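Local coordinates for protein N-alpha-acetyltransferase 35, NatC auxiliary subunit (PDB 6YGA) that serves as the auxiliary subunit of the NatC N-terminal acetyltransferase, the complex that acetylates the N-terminal methionine of the L-A virus Gag protein, at residues Tyr409-Asn414 and Glu449-Gly454. Numbering follows the deposited sequence.
Sequences YRQGFN and EFSLKG. With EDO (1,2-ethanediol), chain C; EDO (1,2-ethanediol), chain D.
A helical hairpin of two consecutive helices, 406-429 and 433-456, is joined in part by a cation-pi stack of R410 on F450. The R410 guanidinium lies almost flat on one face of the F450 ring, with the planes 16° apart and R410 CZ 4.0 Å from the ring centroid. Its chain leaves the backbone with CG anti to N and stays extended to NE, reaching across to F450 on the partner helix. There R410 NE donates to F450 O at 3.0 Å, the acceptor lying somewhat out of the guanidinium plane, so one residue offers both a ring face and a carbonyl to the same arginine. R410 NH1 and NH2 make weak hydrogen bonds to the two hydroxyls of one ethanediol, probably from the crystallisation liquor, and NH2 makes another weak one to Y460 OH. The short segments run roughly antiparallel, at 143° with axes 9.3 Å apart, in a region assigned to the TPR-like repeats of the NAA35 family. F413 packs beside the stack, its CB 3.6 Å from F450 CD1, while its ring atoms CE2 and CZ touch the CG methylene of E449. Farther along, Y409 OH donates to E449 OE2 over 2.9 Å, reaching the oxygen from above the carboxylate plane; Y721 OH also hydrogen-bonds this oxygen, tying the hairpin to a later loop. K453 lays its aliphatic chain against R410 and Y409, CG 3.6 Å from R410 CB and CE at the Y409 ring edge, and a bend at chi2 (70°) helps carry its ammonium on to T406 OG1 and a salt bridge with D456.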
ATOM      1  N   TYR B 409      -5.444  -4.026   2.329  1.00 37.43           N
ATOM      2  CA  TYR B 409      -6.357  -5.084   2.743  1.00 36.97           C
ATOM      3  C   TYR B 409      -7.256  -4.610   3.879  1.00 37.28           C
ATOM      4  O   TYR B 409      -8.479  -4.774   3.828  1.00 36.62           O
ATOM      5  CB  TYR B 409      -5.558  -6.324   3.148  1.00 35.00           C
ATOM      6  CG  TYR B 409      -6.378  -7.464   3.710  1.00 34.78           C
ATOM      7  CD1 TYR B 409      -7.288  -8.157   2.915  1.00 36.49           C
ATOM      8  CD2 TYR B 409      -6.226  -7.862   5.031  1.00 33.00           C
ATOM      9  CE1 TYR B 409      -8.031  -9.208   3.431  1.00 36.15           C
ATOM     10  CE2 TYR B 409      -6.959  -8.908   5.554  1.00 33.16           C
ATOM     11  CZ  TYR B 409      -7.858  -9.577   4.754  1.00 37.13           C
ATOM     12  OH  TYR B 409      -8.585 -10.619   5.287  1.00 40.10           O
ATOM     13  N   ARG B 410      -6.664  -3.994   4.905  1.00 37.07           N
ATOM     14  CA  ARG B 410      -7.474  -3.489   6.008  1.00 34.87           C
ATOM     15  C   ARG B 410      -8.322  -2.303   5.569  1.00 37.33           C
ATOM     16  O   ARG B 410      -9.464  -2.150   6.017  1.00 38.81           O
ATOM     17  CB  ARG B 410      -6.588  -3.108   7.191  1.00 30.55           C
ATOM     18  CG  ARG B 410      -7.367  -2.568   8.378  1.00 31.19           C
ATOM     19  CD  ARG B 410      -6.478  -2.332   9.583  1.00 34.61           C
ATOM     20  NE  ARG B 410      -7.268  -2.054  10.778  1.00 37.47           N
ATOM     21  CZ  ARG B 410      -7.623  -0.836  11.170  1.00 40.53           C
ATOM     22  NH1 ARG B 410      -7.258   0.226  10.461  1.00 39.71           N
ATOM     23  NH2 ARG B 410      -8.345  -0.682  12.270  1.00 39.80           N
ATOM     24  N   GLN B 411      -7.785  -1.457   4.684  1.00 36.14           N
ATOM     25  CA  GLN B 411      -8.533  -0.285   4.239  1.00 36.76           C
ATOM     26  C   GLN B 411      -9.753  -0.672   3.415  1.00 37.76           C
ATOM     27  O   GLN B 411     -10.742   0.067   3.395  1.00 37.64           O
ATOM     28  CB  GLN B 411      -7.618   0.646   3.445  1.00 37.67           C
ATOM     29  CG  GLN B 411      -6.495   1.233   4.282  1.00 40.39           C
ATOM     30  CD  GLN B 411      -5.364   1.808   3.451  1.00 41.55           C
ATOM     31  OE1 GLN B 411      -5.570   2.282   2.332  1.00 41.94           O
ATOM     32  NE2 GLN B 411      -4.155   1.765   3.999  1.00 40.39           N
ATOM     33  N   GLY B 412      -9.706  -1.819   2.735  1.00 38.22           N
ATOM     34  CA  GLY B 412     -10.852  -2.253   1.958  1.00 39.36           C
ATOM     35  C   GLY B 412     -12.078  -2.529   2.805  1.00 43.88           C
ATOM     36  O   GLY B 412     -13.208  -2.437   2.319  1.00 44.99           O
ATOM     37  N   PHE B 413     -11.879  -2.863   4.081  1.00 42.86           N
ATOM     38  CA  PHE B 413     -13.017  -3.170   4.938  1.00 42.39           C
ATOM     39  C   PHE B 413     -13.774  -1.920   5.364  1.00 47.03           C
ATOM     40  O   PHE B 413     -14.959  -2.019   5.700  1.00 47.70           O
ATOM     41  CB  PHE B 413     -12.559  -3.962   6.164  1.00 38.11           C
ATOM     42  CG  PHE B 413     -12.174  -5.383   5.856  1.00 35.15           C
ATOM     43  CD1 PHE B 413     -13.137  -6.321   5.517  1.00 34.96           C
ATOM     44  CD2 PHE B 413     -10.849  -5.780   5.908  1.00 30.59           C
ATOM     45  CE1 PHE B 413     -12.781  -7.633   5.235  1.00 35.42           C
ATOM     46  CE2 PHE B 413     -10.488  -7.085   5.628  1.00 33.18           C
ATOM     47  CZ  PHE B 413     -11.453  -8.014   5.291  1.00 34.34           C
ATOM     48  N   ASN B 414     -13.123  -0.753   5.355  1.00 50.80           N
ATOM     49  CA  ASN B 414     -13.818   0.499   5.646  1.00 56.40           C
ATOM     50  C   ASN B 414     -15.038   0.673   4.749  1.00 60.15           C
ATOM     51  O   ASN B 414     -16.133   1.005   5.219  1.00 64.14           O
ATOM     52  CB  ASN B 414     -12.854   1.676   5.482  1.00 59.12           C
ATOM     53  CG  ASN B 414     -12.104   1.998   6.755  1.00 59.59           C
ATOM     54  OD1 ASN B 414     -12.700   2.110   7.824  1.00 58.85           O
ATOM     55  ND2 ASN B 414     -10.789   2.156   6.647  1.00 61.75           N
ATOM     56  N   GLU B 449     -12.341  -9.199  11.483  1.00 35.95           N
ATOM     57  CA  GLU B 449     -11.099  -9.237  10.717  1.00 33.81           C
ATOM     58  C   GLU B 449     -10.493  -7.846  10.580  1.00 36.29           C
ATOM     59  O   GLU B 449      -9.273  -7.677  10.693  1.00 38.45           O
ATOM     60  CB  GLU B 449     -11.359  -9.853   9.342  1.00 35.40           C
ATOM     61  CG  GLU B 449     -10.153  -9.865   8.411  1.00 42.70           C
ATOM     62  CD  GLU B 449      -9.162 -10.966   8.741  1.00 47.71           C
ATOM     63  OE1 GLU B 449      -9.464 -11.807   9.614  1.00 53.43           O
ATOM     64  OE2 GLU B 449      -8.083 -10.993   8.120  1.00 50.27           O
ATOM     65  N   PHE B 450     -11.333  -6.835  10.345  1.00 35.96           N
ATOM     66  CA  PHE B 450     -10.847  -5.463  10.237  1.00 34.23           C
ATOM     67  C   PHE B 450     -10.197  -4.997  11.536  1.00 36.67           C
ATOM     68  O   PHE B 450      -9.176  -4.299  11.511  1.00 37.09           O
ATOM     69  CB  PHE B 450     -12.003  -4.541   9.848  1.00 34.15           C
ATOM     70  CG  PHE B 450     -11.677  -3.077   9.935  1.00 34.18           C
ATOM     71  CD1 PHE B 450     -10.916  -2.462   8.955  1.00 34.47           C
ATOM     72  CD2 PHE B 450     -12.154  -2.312  10.987  1.00 32.99           C
ATOM     73  CE1 PHE B 450     -10.626  -1.112   9.030  1.00 36.73           C
ATOM     74  CE2 PHE B 450     -11.867  -0.965  11.069  1.00 36.48           C
ATOM     75  CZ  PHE B 450     -11.102  -0.363  10.090  1.00 38.14           C
ATOM     76  N   SER B 451     -10.769  -5.378  12.680  1.00 35.61           N
ATOM     77  CA  SER B 451     -10.249  -4.902  13.960  1.00 35.78           C
ATOM     78  C   SER B 451      -8.933  -5.583  14.313  1.00 35.25           C
ATOM     79  O   SER B 451      -7.967  -4.920  14.707  1.00 32.97           O
ATOM     80  CB  SER B 451     -11.279  -5.132  15.065  1.00 37.19           C
ATOM     81  OG  SER B 451     -12.495  -4.460  14.793  1.00 40.20           O
ATOM     82  N   LEU B 452      -8.882  -6.914  14.201  1.00 35.37           N
ATOM     83  CA  LEU B 452      -7.660  -7.636  14.542  1.00 36.13           C
ATOM     84  C   LEU B 452      -6.525  -7.290  13.588  1.00 37.78           C
ATOM     85  O   LEU B 452      -5.355  -7.312  13.984  1.00 38.55           O
ATOM     86  CB  LEU B 452      -7.918  -9.143  14.541  1.00 38.25           C
ATOM     87  CG  LEU B 452      -8.917  -9.687  15.570  1.00 39.20           C
ATOM     88  CD1 LEU B 452      -9.127 -11.185  15.389  1.00 37.56           C
ATOM     89  CD2 LEU B 452      -8.464  -9.378  16.991  1.00 38.24           C
ATOM     90  N   LYS B 453      -6.847  -6.960  12.336  1.00 36.53           N
ATOM     91  CA  LYS B 453      -5.805  -6.621  11.374  1.00 35.79           C
ATOM     92  C   LYS B 453      -5.026  -5.384  11.808  1.00 36.34           C
ATOM     93  O   LYS B 453      -3.855  -5.228  11.442  1.00 36.20           O
ATOM     94  CB  LYS B 453      -6.430  -6.426   9.988  1.00 35.70           C
ATOM     95  CG  LYS B 453      -5.451  -6.028   8.905  1.00 37.61           C
ATOM     96  CD  LYS B 453      -4.518  -7.157   8.541  1.00 37.85           C
ATOM     97  CE  LYS B 453      -3.459  -6.668   7.574  1.00 38.09           C
ATOM     98  NZ  LYS B 453      -2.516  -7.752   7.199  1.00 39.98           N
ATOM     99  N   GLY B 454      -5.653  -4.508  12.601  1.00 34.64           N
ATOM    100  CA  GLY B 454      -4.961  -3.332  13.106  1.00 35.60           C
ATOM    101  C   GLY B 454      -3.762  -3.659  13.977  1.00 36.99           C
ATOM    102  O   GLY B 454      -2.787  -2.901  14.007  1.00 36.91           O
TER
HETATM  103  C1  EDO C 823      -9.914   2.904  13.190  1.00 68.72           C
HETATM  104  O1  EDO C 823      -9.209   2.002  14.050  1.00 66.40           O
HETATM  105  C2  EDO C 823      -9.361   2.815  11.771  1.00 70.16           C
HETATM  106  O2  EDO C 823      -8.001   3.262  11.747  1.00 70.04           O
HETATM  107  C1  EDO D 818     -12.033   6.100   9.466  1.00 65.68           C
HETATM  108  O1  EDO D 818     -11.468   4.784   9.448  1.00 67.63           O
HETATM  109  C2  EDO D 818     -13.355   6.110  10.225  1.00 65.43           C
HETATM  110  O2  EDO D 818     -14.304   5.263   9.565  1.00 66.77           O